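Local coordinates for protein arginase, mitochondrial (Medicago truncatula, PDB 6VSS) that hydrolyses L-arginine to urea and L-ornithine with the aid of two manganese ions per subunit, and also forms putrescine from agmatine, at residues Ser64-Val69 with Lys330-Leu335; Arg87-Ile92 with Leu154-Asp159; Pro187-Asp192 with Leu216-Ile221; Ala205-Met208 with Tyr212-Arg215. All coordinates share one frame; numbering follows the deposited sequence. Where two conformers were deposited one is given.

Contact 1: Ser64-Val69 with Lys330-Leu335; sequences SSLLGV and KLVREL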
# COMPACT_ATOMS: atom_id res chain seq x y z
N SER B 64 -10.71 34.63 -0.99
CA SER B 64 -9.55 33.72 -0.78
C SER B 64 -9.09 33.26 -2.18
O SER B 64 -9.90 32.68 -2.94
CB SER B 64 -9.90 32.56 0.16
OG SER B 64 -10.24 32.99 1.47
N SER B 65 -7.83 33.52 -2.49
CA SER B 65 -7.19 33.38 -3.82
C SER B 65 -5.95 32.50 -3.71
O SER B 65 -4.99 32.86 -2.94
CB SER B 65 -6.90 34.74 -4.35
OG SER B 65 -8.09 35.50 -4.24
N LEU B 66 -6.01 31.30 -4.32
CA LEU B 66 -4.96 30.29 -4.18
C LEU B 66 -3.76 30.75 -5.00
O LEU B 66 -3.88 30.91 -6.21
CB LEU B 66 -5.49 28.94 -4.64
CG LEU B 66 -6.78 28.52 -3.97
CD1 LEU B 66 -7.11 27.05 -4.22
CD2 LEU B 66 -6.68 28.77 -2.50
N LEU B 67 -2.63 30.87 -4.34
CA LEU B 67 -1.29 31.01 -4.97
C LEU B 67 -0.43 29.85 -4.50
O LEU B 67 -0.17 29.73 -3.29
CB LEU B 67 -0.73 32.39 -4.58
CG LEU B 67 0.62 32.75 -5.18
CD1 LEU B 67 0.44 33.22 -6.62
CD2 LEU B 67 1.32 33.81 -4.35
N GLY B 68 -0.10 28.95 -5.43
CA GLY B 68 0.86 27.86 -5.28
C GLY B 68 2.29 28.36 -5.26
O GLY B 68 2.67 29.24 -6.10
N VAL B 69 3.06 27.83 -4.30
CA VAL B 69 4.54 28.00 -4.24
C VAL B 69 5.11 26.59 -4.06
O VAL B 69 5.31 26.14 -2.93
CB VAL B 69 4.93 28.98 -3.13
CG1 VAL B 69 6.41 29.27 -3.17
CG2 VAL B 69 4.10 30.26 -3.20
N LYS B 330 -9.58 20.27 2.61
CA LYS B 330 -10.56 20.69 3.63
C LYS B 330 -10.01 21.81 4.53
O LYS B 330 -10.76 22.70 4.85
CB LYS B 330 -11.04 19.51 4.46
CG LYS B 330 -12.19 19.92 5.37
CD LYS B 330 -13.10 18.80 5.83
CE LYS B 330 -14.22 19.34 6.72
NZ LYS B 330 -15.27 18.33 6.96
N LEU B 331 -8.75 21.74 4.95
CA LEU B 331 -8.10 22.90 5.64
C LEU B 331 -8.18 24.14 4.75
O LEU B 331 -8.51 25.20 5.29
CB LEU B 331 -6.66 22.58 6.08
CG LEU B 331 -6.54 21.38 7.03
CD1 LEU B 331 -5.08 20.98 7.18
CD2 LEU B 331 -7.15 21.70 8.39
N VAL B 332 -7.91 24.03 3.46
CA VAL B 332 -7.97 25.20 2.53
C VAL B 332 -9.41 25.71 2.49
O VAL B 332 -9.62 26.93 2.57
CB VAL B 332 -7.42 24.90 1.12
CG1 VAL B 332 -7.44 26.13 0.25
CG2 VAL B 332 -5.97 24.44 1.18
N ARG B 333 -10.38 24.81 2.37
CA ARG B 333 -11.81 25.20 2.22
C ARG B 333 -12.27 25.95 3.48
O ARG B 333 -12.90 26.98 3.36
CB ARG B 333 -12.69 23.98 1.96
CG ARG B 333 -12.60 23.50 0.51
CD ARG B 333 -12.89 22.01 0.35
NE ARG B 333 -14.23 21.69 0.81
CZ ARG B 333 -15.16 21.02 0.13
NH1 ARG B 333 -14.93 20.60 -1.10
NH2 ARG B 333 -16.36 20.88 0.66
N GLU B 334 -11.91 25.48 4.65
CA GLU B 334 -12.42 26.09 5.87
C GLU B 334 -11.65 27.39 6.12
O GLU B 334 -12.25 28.32 6.62
CB GLU B 334 -12.35 25.03 6.93
CG GLU B 334 -13.22 23.82 6.62
CD GLU B 334 -14.72 24.10 6.62
OE1 GLU B 334 -15.19 24.90 7.45
OE2 GLU B 334 -15.39 23.53 5.76
N LEU B 335 -10.36 27.47 5.78
CA LEU B 335 -9.61 28.75 5.87
C LEU B 335 -10.24 29.76 4.92
O LEU B 335 -10.44 30.91 5.37
CB LEU B 335 -8.12 28.52 5.58
CG LEU B 335 -7.24 29.79 5.52
CD1 LEU B 335 -7.49 30.70 6.69
CD2 LEU B 335 -5.76 29.41 5.50
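L66 reaches from strand 63-69 to V332 of helix 323-339, and its side chain closes the distance one atom at a time. Its CB still lies 6.0 Å from V332 CG1, since the bond leaving the backbone runs across the line to the helix rather than at it. The first torsion sets CG anti to the carbonyl carbon (chi1 -53°), and CG comes to 4.9 Å of V332 CG1. Beyond the fork the two methyls differ: CD1 stays at 4.6 Å from V332 CG1, whereas CD2 touches it at 3.9 Å. The valine answers with the branch that is anti to its own backbone N (chi1 -177°), and the two side chains cross obliquely. Their meeting illustrates how the arginase alpha/beta fold is assembled, a helix near the C-terminus of the chain laid against the first strand of the chain, in the central parallel sheet. Helix 84-92 wedges in beside them, with I92 touching both L66 and V332. V332 also packs on L154 and L156 of the neighbouring strand 151-157. Nearer the start of the strand S64 points at the helix, yet its OG remains 4.4 Å from L335 O, too far for a bond. That hydroxyl is instead hydrogen-bonded to A336 O one residue further on, while S64 N is hydrogen-bonded to S340 OG, just past the end of that helix.

Contact 2: Arg87-Ile92 with Leu154-Asp159; sequences RIREAI and LVLGGD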
# COMPACT_ATOMS: atom_id res chain seq x y z
N ARG B 87 -2.20 18.95 -6.46
CA ARG B 87 -2.90 17.82 -5.78
C ARG B 87 -3.96 18.41 -4.84
O ARG B 87 -5.05 17.91 -4.83
CB ARG B 87 -1.91 16.89 -5.07
CG ARG B 87 -1.11 16.03 -6.03
CD ARG B 87 -1.97 14.97 -6.68
NE ARG B 87 -2.14 13.82 -5.79
CZ ARG B 87 -1.19 12.88 -5.62
NH1 ARG B 87 -1.38 11.85 -4.81
NH2 ARG B 87 -0.03 13.00 -6.26
N ILE B 88 -3.63 19.49 -4.15
CA ILE B 88 -4.62 20.15 -3.25
C ILE B 88 -5.76 20.75 -4.09
O ILE B 88 -6.93 20.43 -3.79
CB ILE B 88 -3.97 21.19 -2.34
CG1 ILE B 88 -2.93 20.56 -1.41
CG2 ILE B 88 -5.02 21.94 -1.52
CD1 ILE B 88 -2.00 21.64 -0.83
N ARG B 89 -5.49 21.49 -5.16
CA ARG B 89 -6.62 22.02 -5.98
C ARG B 89 -7.51 20.88 -6.48
O ARG B 89 -8.72 21.02 -6.55
CB ARG B 89 -6.15 22.89 -7.13
CG ARG B 89 -5.43 24.12 -6.62
CD ARG B 89 -5.05 25.06 -7.70
NE ARG B 89 -4.01 24.42 -8.46
CZ ARG B 89 -2.70 24.64 -8.29
NH1 ARG B 89 -2.28 25.54 -7.42
NH2 ARG B 89 -1.82 24.05 -9.05
N GLU B 90 -6.93 19.83 -6.99
CA GLU B 90 -7.77 18.73 -7.50
C GLU B 90 -8.66 18.23 -6.36
O GLU B 90 -9.80 17.89 -6.61
CB GLU B 90 -6.91 17.61 -8.07
CG GLU B 90 -7.73 16.35 -8.17
CD GLU B 90 -7.00 15.20 -8.79
OE1 GLU B 90 -6.21 14.55 -8.07
OE2 GLU B 90 -7.20 14.98 -9.98
N ALA B 91 -8.12 18.02 -5.15
CA ALA B 91 -8.93 17.50 -4.03
C ALA B 91 -9.99 18.52 -3.60
O ALA B 91 -11.05 18.10 -3.20
CB ALA B 91 -8.03 17.05 -2.91
N ILE B 92 -9.74 19.83 -3.69
CA ILE B 92 -10.76 20.83 -3.33
C ILE B 92 -11.97 20.59 -4.22
O ILE B 92 -13.10 20.74 -3.74
CB ILE B 92 -10.26 22.27 -3.50
CG1 ILE B 92 -9.28 22.65 -2.40
CG2 ILE B 92 -11.41 23.25 -3.55
CD1 ILE B 92 -8.48 23.91 -2.76
N LEU B 154 -4.35 33.10 -0.21
CA LEU B 154 -4.31 31.78 0.48
C LEU B 154 -3.23 30.95 -0.25
O LEU B 154 -3.43 30.48 -1.35
CB LEU B 154 -5.72 31.18 0.52
CG LEU B 154 -5.95 30.13 1.61
CD1 LEU B 154 -7.42 29.69 1.70
CD2 LEU B 154 -5.06 28.91 1.32
N VAL B 155 -2.02 30.94 0.31
CA VAL B 155 -0.85 30.30 -0.31
C VAL B 155 -0.90 28.78 -0.11
O VAL B 155 -1.12 28.31 1.05
CB VAL B 155 0.43 30.97 0.18
CG1 VAL B 155 1.67 30.24 -0.29
CG2 VAL B 155 0.46 32.45 -0.25
N LEU B 156 -0.64 28.02 -1.17
CA LEU B 156 -0.45 26.55 -1.04
C LEU B 156 1.03 26.21 -1.19
O LEU B 156 1.63 26.62 -2.25
CB LEU B 156 -1.22 25.82 -2.12
CG LEU B 156 -2.68 26.18 -2.21
CD1 LEU B 156 -3.24 25.42 -3.38
CD2 LEU B 156 -3.41 25.86 -0.92
N GLY B 157 1.62 25.64 -0.12
CA GLY B 157 3.01 25.15 -0.15
C GLY B 157 2.99 23.73 -0.69
O GLY B 157 1.92 23.13 -0.87
N GLY B 158 4.18 23.18 -0.88
CA GLY B 158 5.40 23.86 -0.51
C GLY B 158 5.76 23.58 0.93
O GLY B 158 4.87 23.36 1.75
N ASP B 159 7.05 23.62 1.23
CA ASP B 159 7.55 23.49 2.62
C ASP B 159 7.40 24.81 3.36
O ASP B 159 7.03 25.86 2.76
CB ASP B 159 8.95 22.91 2.59
CG ASP B 159 10.01 23.93 2.24
OD1 ASP B 159 9.80 25.08 2.59
OD2 ASP B 159 11.08 23.49 1.65
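I88 and R89, successive residues of helix 84-92, receive the forked end of L156 from strand 151-157. The apolar part of the contact is divided between the two leucine methyls. L156 CD2 faces I88 CG2 at 4.3 Å, a loose touch, while L156 CD1 turns to the arginine and lies 4.1 Å from R89 CG. With CG of the leucine anti to its carbonyl carbon (chi1 -53°), the fork is carried out from the sheet toward the helix.

A second kind of contact sets a charged group beside a hydrocarbon. The R89 chain bends at chi3 (-69°), which brings NH1 back to 4.2 Å from L156 CD1, and the methyl meets the guanidinium obliquely. The polar work of this group lies elsewhere: NH1 forms a salt bridge with D118 and NE another with E122 of a neighbouring subunit. One arginine thus joins the packing on the sheet to the hexamer interface.

Topologically this is a helix lying on a parallel sheet, the axes of the two short segments passing 10.3 Å apart at 120°. Helix 84-92 belongs to the crossover between the neighbouring parallel strands 63-69 and 113-118, yet it also packs on strand 151-157.

The last kind pairs a methyl with the backbone: I88 CD1 comes to 4.2 Å from G157 O. Just beyond, a cis peptide joins G157 to G158, and the chain runs on to the manganese ligand H160.

Contact 3: Pro187-Asp192 with Leu216-Ile221; sequences PDLYHD and LVQVGI. With MN (manganese (II) ion), chain J.
Q218 reaches P187 and L189 because its CG stands anti to the carbonyl carbon (chi1 -51°) and the rest of the chain runs extended, which delivers the amide to the loop backbone. There Q218 NE2 donates to P187 O at 3.0 Å, with an N-H...O angle of 149°. The nitrogen arrives in the carbonyl plane on a lone pair, while the oxygen sits slightly out of the glutamine's amide plane. NE2 is also bonded to H182 ND1 and OE1 to T239 OG1, so both ends of the amide are held and its rotation is fixed. Two carbons also pack against OE1, P187 CB and L189 CD1, each 3.7 Å from it.

A leucine in place of Q218 has no amide to offer P187 O, H182 ND1 and T239 OG1, and would probably leave the loop freer to shift beside the metal site.

The proline ring is backed by I221, whose CG2 meets P187 CG at 3.9 Å and whose CD1 lies 3.7 Å from P187 N. The residue that follows this braced proline is D188, whose OD2 binds manganese at 2.2 Å. Its OD1 accepts a 2.7 Å hydrogen bond from a water that is itself a ligand of the ion. H160, D184 and D269 complete this manganese site, and D188, L189 and Y190 also bind L-ornithine.

The loop threads between two helices, L189 touching F204 of helix 203-209 and V228 of helix 226-234, while strand 213-221 lies between strands 178-183 and 238-241 in the parallel sheet.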
# COMPACT_ATOMS: atom_id res chain seq x y z
N PRO B 187 8.03 24.37 16.17
CA PRO B 187 7.93 25.83 16.28
C PRO B 187 8.42 26.57 15.02
O PRO B 187 8.08 27.74 14.87
CB PRO B 187 8.76 26.18 17.52
CG PRO B 187 8.82 24.88 18.34
CD PRO B 187 8.77 23.76 17.30
N ASP B 188 9.30 25.97 14.23
CA ASP B 188 9.97 26.64 13.09
C ASP B 188 10.60 27.97 13.52
O ASP B 188 10.60 28.89 12.71
CB ASP B 188 8.99 26.87 11.95
CG ASP B 188 8.53 25.60 11.26
OD1 ASP B 188 9.12 24.53 11.57
OD2 ASP B 188 7.64 25.71 10.39
N LEU B 189 11.30 27.99 14.66
CA LEU B 189 11.93 29.22 15.22
C LEU B 189 13.45 29.11 15.36
O LEU B 189 14.02 30.00 15.97
CB LEU B 189 11.27 29.49 16.58
CG LEU B 189 9.97 30.26 16.48
CD1 LEU B 189 9.17 30.15 17.78
CD2 LEU B 189 10.24 31.73 16.16
N TYR B 190 14.10 28.09 14.79
CA TYR B 190 15.58 27.96 14.80
C TYR B 190 16.26 29.23 14.27
O TYR B 190 15.85 29.73 13.20
CB TYR B 190 16.05 26.85 13.87
CG TYR B 190 15.89 25.48 14.44
CD1 TYR B 190 16.91 24.89 15.17
CD2 TYR B 190 14.72 24.77 14.22
CE1 TYR B 190 16.78 23.59 15.64
CE2 TYR B 190 14.57 23.47 14.68
CZ TYR B 190 15.60 22.90 15.40
OH TYR B 190 15.41 21.64 15.89
N HIS B 191 17.31 29.70 14.94
CA HIS B 191 18.09 30.86 14.43
C HIS B 191 18.91 30.39 13.23
O HIS B 191 19.06 31.16 12.29
CB HIS B 191 19.00 31.47 15.50
CG HIS B 191 19.88 32.55 14.97
ND1 HIS B 191 19.38 33.71 14.38
CD2 HIS B 191 21.22 32.66 14.94
CE1 HIS B 191 20.37 34.48 14.03
NE2 HIS B 191 21.51 33.86 14.35
N ASP B 192 19.34 29.13 13.24
CA ASP B 192 20.42 28.61 12.37
C ASP B 192 20.28 27.09 12.27
O ASP B 192 20.78 26.36 13.13
CB ASP B 192 21.79 29.07 12.89
CG ASP B 192 22.99 28.68 12.07
OD1 ASP B 192 22.82 28.13 10.95
OD2 ASP B 192 24.11 28.96 12.54
N LEU B 216 2.37 35.73 17.87
CA LEU B 216 2.53 34.47 17.13
C LEU B 216 1.96 33.40 18.04
O LEU B 216 2.59 33.09 19.05
CB LEU B 216 4.00 34.23 16.82
CG LEU B 216 4.38 32.83 16.35
CD1 LEU B 216 3.50 32.35 15.20
CD2 LEU B 216 5.86 32.83 15.95
N VAL B 217 0.80 32.90 17.74
CA VAL B 217 0.12 31.90 18.60
C VAL B 217 0.31 30.55 17.94
O VAL B 217 -0.16 30.43 16.82
CB VAL B 217 -1.36 32.25 18.74
CG1 VAL B 217 -2.07 31.27 19.64
CG2 VAL B 217 -1.50 33.67 19.23
N GLN B 218 1.06 29.65 18.58
CA GLN B 218 1.47 28.36 17.97
C GLN B 218 0.62 27.29 18.62
O GLN B 218 0.56 27.24 19.86
CB GLN B 218 2.96 28.09 18.18
CG GLN B 218 3.84 29.26 17.76
CD GLN B 218 5.29 28.85 17.58
OE1 GLN B 218 5.96 28.37 18.50
NE2 GLN B 218 5.78 28.99 16.36
N VAL B 219 0.09 26.38 17.84
CA VAL B 219 -0.79 25.30 18.36
C VAL B 219 -0.40 23.97 17.72
O VAL B 219 -0.23 23.92 16.52
CB VAL B 219 -2.25 25.67 18.09
CG1 VAL B 219 -3.23 24.59 18.55
CG2 VAL B 219 -2.59 27.00 18.72
N GLY B 220 -0.34 22.90 18.53
CA GLY B 220 0.02 21.53 18.14
C GLY B 220 1.49 21.18 18.38
O GLY B 220 1.90 20.09 18.00
N ILE B 221 2.21 22.05 19.07
CA ILE B 221 3.68 21.92 19.23
C ILE B 221 4.00 20.72 20.13
O ILE B 221 3.43 20.65 21.21
CB ILE B 221 4.27 23.23 19.78
CG1 ILE B 221 3.93 24.41 18.89
CG2 ILE B 221 5.76 23.06 19.99
CD1 ILE B 221 4.63 24.39 17.58
MN MN J . 6.32 24.04 9.98
O HOH W 1 7.54 22.56 10.75

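Contact 4: Ala205-Met208 with Tyr212-Arg215; sequences ARIM and YARR
I207 and M208 close on the methyl of A213 from the helix. The isoleucine offers the branch anti to its backbone N, and I207 CG2 lies 3.7 Å from A213 CB. M208 takes a longer way round: its CB departs away from the other segment, but bends at chi2 (-30°) and chi3 (-94°) fold the chain back, so that SD rests 3.9 Å from A213 CB. Past the sulfur, M208 CE runs on to 3.6 Å from R214 O. A213 itself points at the helix, its small side chain fitting where these two larger ones converge.

This is the tight return of a beta-alpha-beta unit, in which helix 203-209 connects strand 178-183 to its parallel neighbour 213-221. I180 of strand 178-183 touches both I207 and A213, so the helix packs on the sheet across these two adjacent strands.

The tyrosine is turned differently. Its ring presents an edge to R206 O, 4.4 Å from Y212 CD2 and near the ring plane, whereas I207 O meets the ring obliquely, 3.5 Å from CD2. That same I207 oxygen accepts a nearly straight hydrogen bond from Y212 N (3.2 Å, 171°), with the donor lying well above the carbonyl plane. The tyrosine side chain also packs on F164, R168 and S171 of helix 163-174. R206 carries its guanidinium off to a cation-pi contact with Y197 and a salt bridge with E209.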
# COMPACT_ATOMS: atom_id res chain seq x y z
N ALA B 205 11.61 32.48 12.83
CA ALA B 205 12.75 33.30 13.30
C ALA B 205 12.92 34.49 12.34
O ALA B 205 12.98 35.61 12.81
CB ALA B 205 13.99 32.45 13.42
N ARG B 206 12.89 34.25 11.02
CA ARG B 206 12.99 35.33 10.01
C ARG B 206 11.88 36.35 10.28
O ARG B 206 12.15 37.57 10.38
CB ARG B 206 12.92 34.73 8.60
CG ARG B 206 13.98 33.67 8.31
CD ARG B 206 15.40 34.19 8.31
NE ARG B 206 16.08 34.07 9.60
CZ ARG B 206 16.66 32.98 10.09
NH1 ARG B 206 16.68 31.82 9.44
NH2 ARG B 206 17.21 33.04 11.30
N ILE B 207 10.66 35.86 10.46
CA ILE B 207 9.46 36.73 10.54
C ILE B 207 9.63 37.59 11.77
O ILE B 207 9.64 38.81 11.64
CB ILE B 207 8.16 35.90 10.53
CG1 ILE B 207 7.83 35.36 9.14
CG2 ILE B 207 7.01 36.68 11.11
CD1 ILE B 207 6.87 34.16 9.16
N MET B 208 9.80 36.94 12.92
CA MET B 208 9.97 37.61 14.22
C MET B 208 11.19 38.56 14.17
O MET B 208 11.04 39.70 14.58
CB MET B 208 10.14 36.59 15.35
CG MET B 208 8.87 35.80 15.70
SD MET B 208 7.26 36.60 15.45
CE MET B 208 7.03 37.25 17.11
N TYR B 212 7.81 41.47 11.57
CA TYR B 212 6.67 41.47 10.61
C TYR B 212 5.43 41.03 11.35
O TYR B 212 4.36 41.27 10.86
CB TYR B 212 6.96 40.57 9.41
CG TYR B 212 8.12 41.04 8.58
CD1 TYR B 212 8.05 42.26 7.91
CD2 TYR B 212 9.30 40.30 8.49
CE1 TYR B 212 9.10 42.71 7.13
CE2 TYR B 212 10.36 40.74 7.71
CZ TYR B 212 10.25 41.95 7.04
OH TYR B 212 11.28 42.42 6.28
N ALA B 213 5.59 40.38 12.49
CA ALA B 213 4.48 39.84 13.31
C ALA B 213 4.60 40.37 14.74
O ALA B 213 5.74 40.60 15.18
CB ALA B 213 4.48 38.34 13.28
N ARG B 214 3.47 40.59 15.41
CA ARG B 214 3.43 40.98 16.85
C ARG B 214 3.18 39.72 17.68
O ARG B 214 4.13 39.17 18.18
CB ARG B 214 2.37 42.06 17.06
CG ARG B 214 2.20 42.50 18.50
CD ARG B 214 1.11 43.54 18.58
NE ARG B 214 -0.17 42.94 18.24
CZ ARG B 214 -1.33 43.33 18.70
NH1 ARG B 214 -1.41 44.36 19.52
NH2 ARG B 214 -2.42 42.67 18.33
N ARG B 215 1.95 39.24 17.75
CA ARG B 215 1.62 37.95 18.36
C ARG B 215 1.87 36.83 17.36
O ARG B 215 1.77 37.04 16.12
CB ARG B 215 0.18 38.00 18.86
CG ARG B 215 -0.03 39.07 19.92
CD ARG B 215 -1.42 39.00 20.51
NE ARG B 215 -1.65 37.73 21.17
CZ ARG B 215 -2.84 37.20 21.39
NH1 ARG B 215 -3.95 37.83 21.02
NH2 ARG B 215 -2.93 36.05 22.01

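In the fold
All four contacts reach the same eight-stranded parallel sheet. Contact 1 spans most of the chain; contact 2 lies nested within it, followed by contact 3, which in turn encloses contact 4. Two clusters result. Contacts 1 and 2 have centres about 7 Å apart and meet where strands 63-69 and 151-157 run side by side, with L67 O 2.8 Å from L156 N. Contacts 3 and 4, about 11 Å apart, share strand 213-221 and are joined through H191 O and R206 NH2. About 22 Å separates the centres of contacts 2 and 3, on opposite sides of the chain's centre. Both clusters pack helices on the sheet, and the second carries manganese ligand D188, so the metal-binding loop is built directly on this packing.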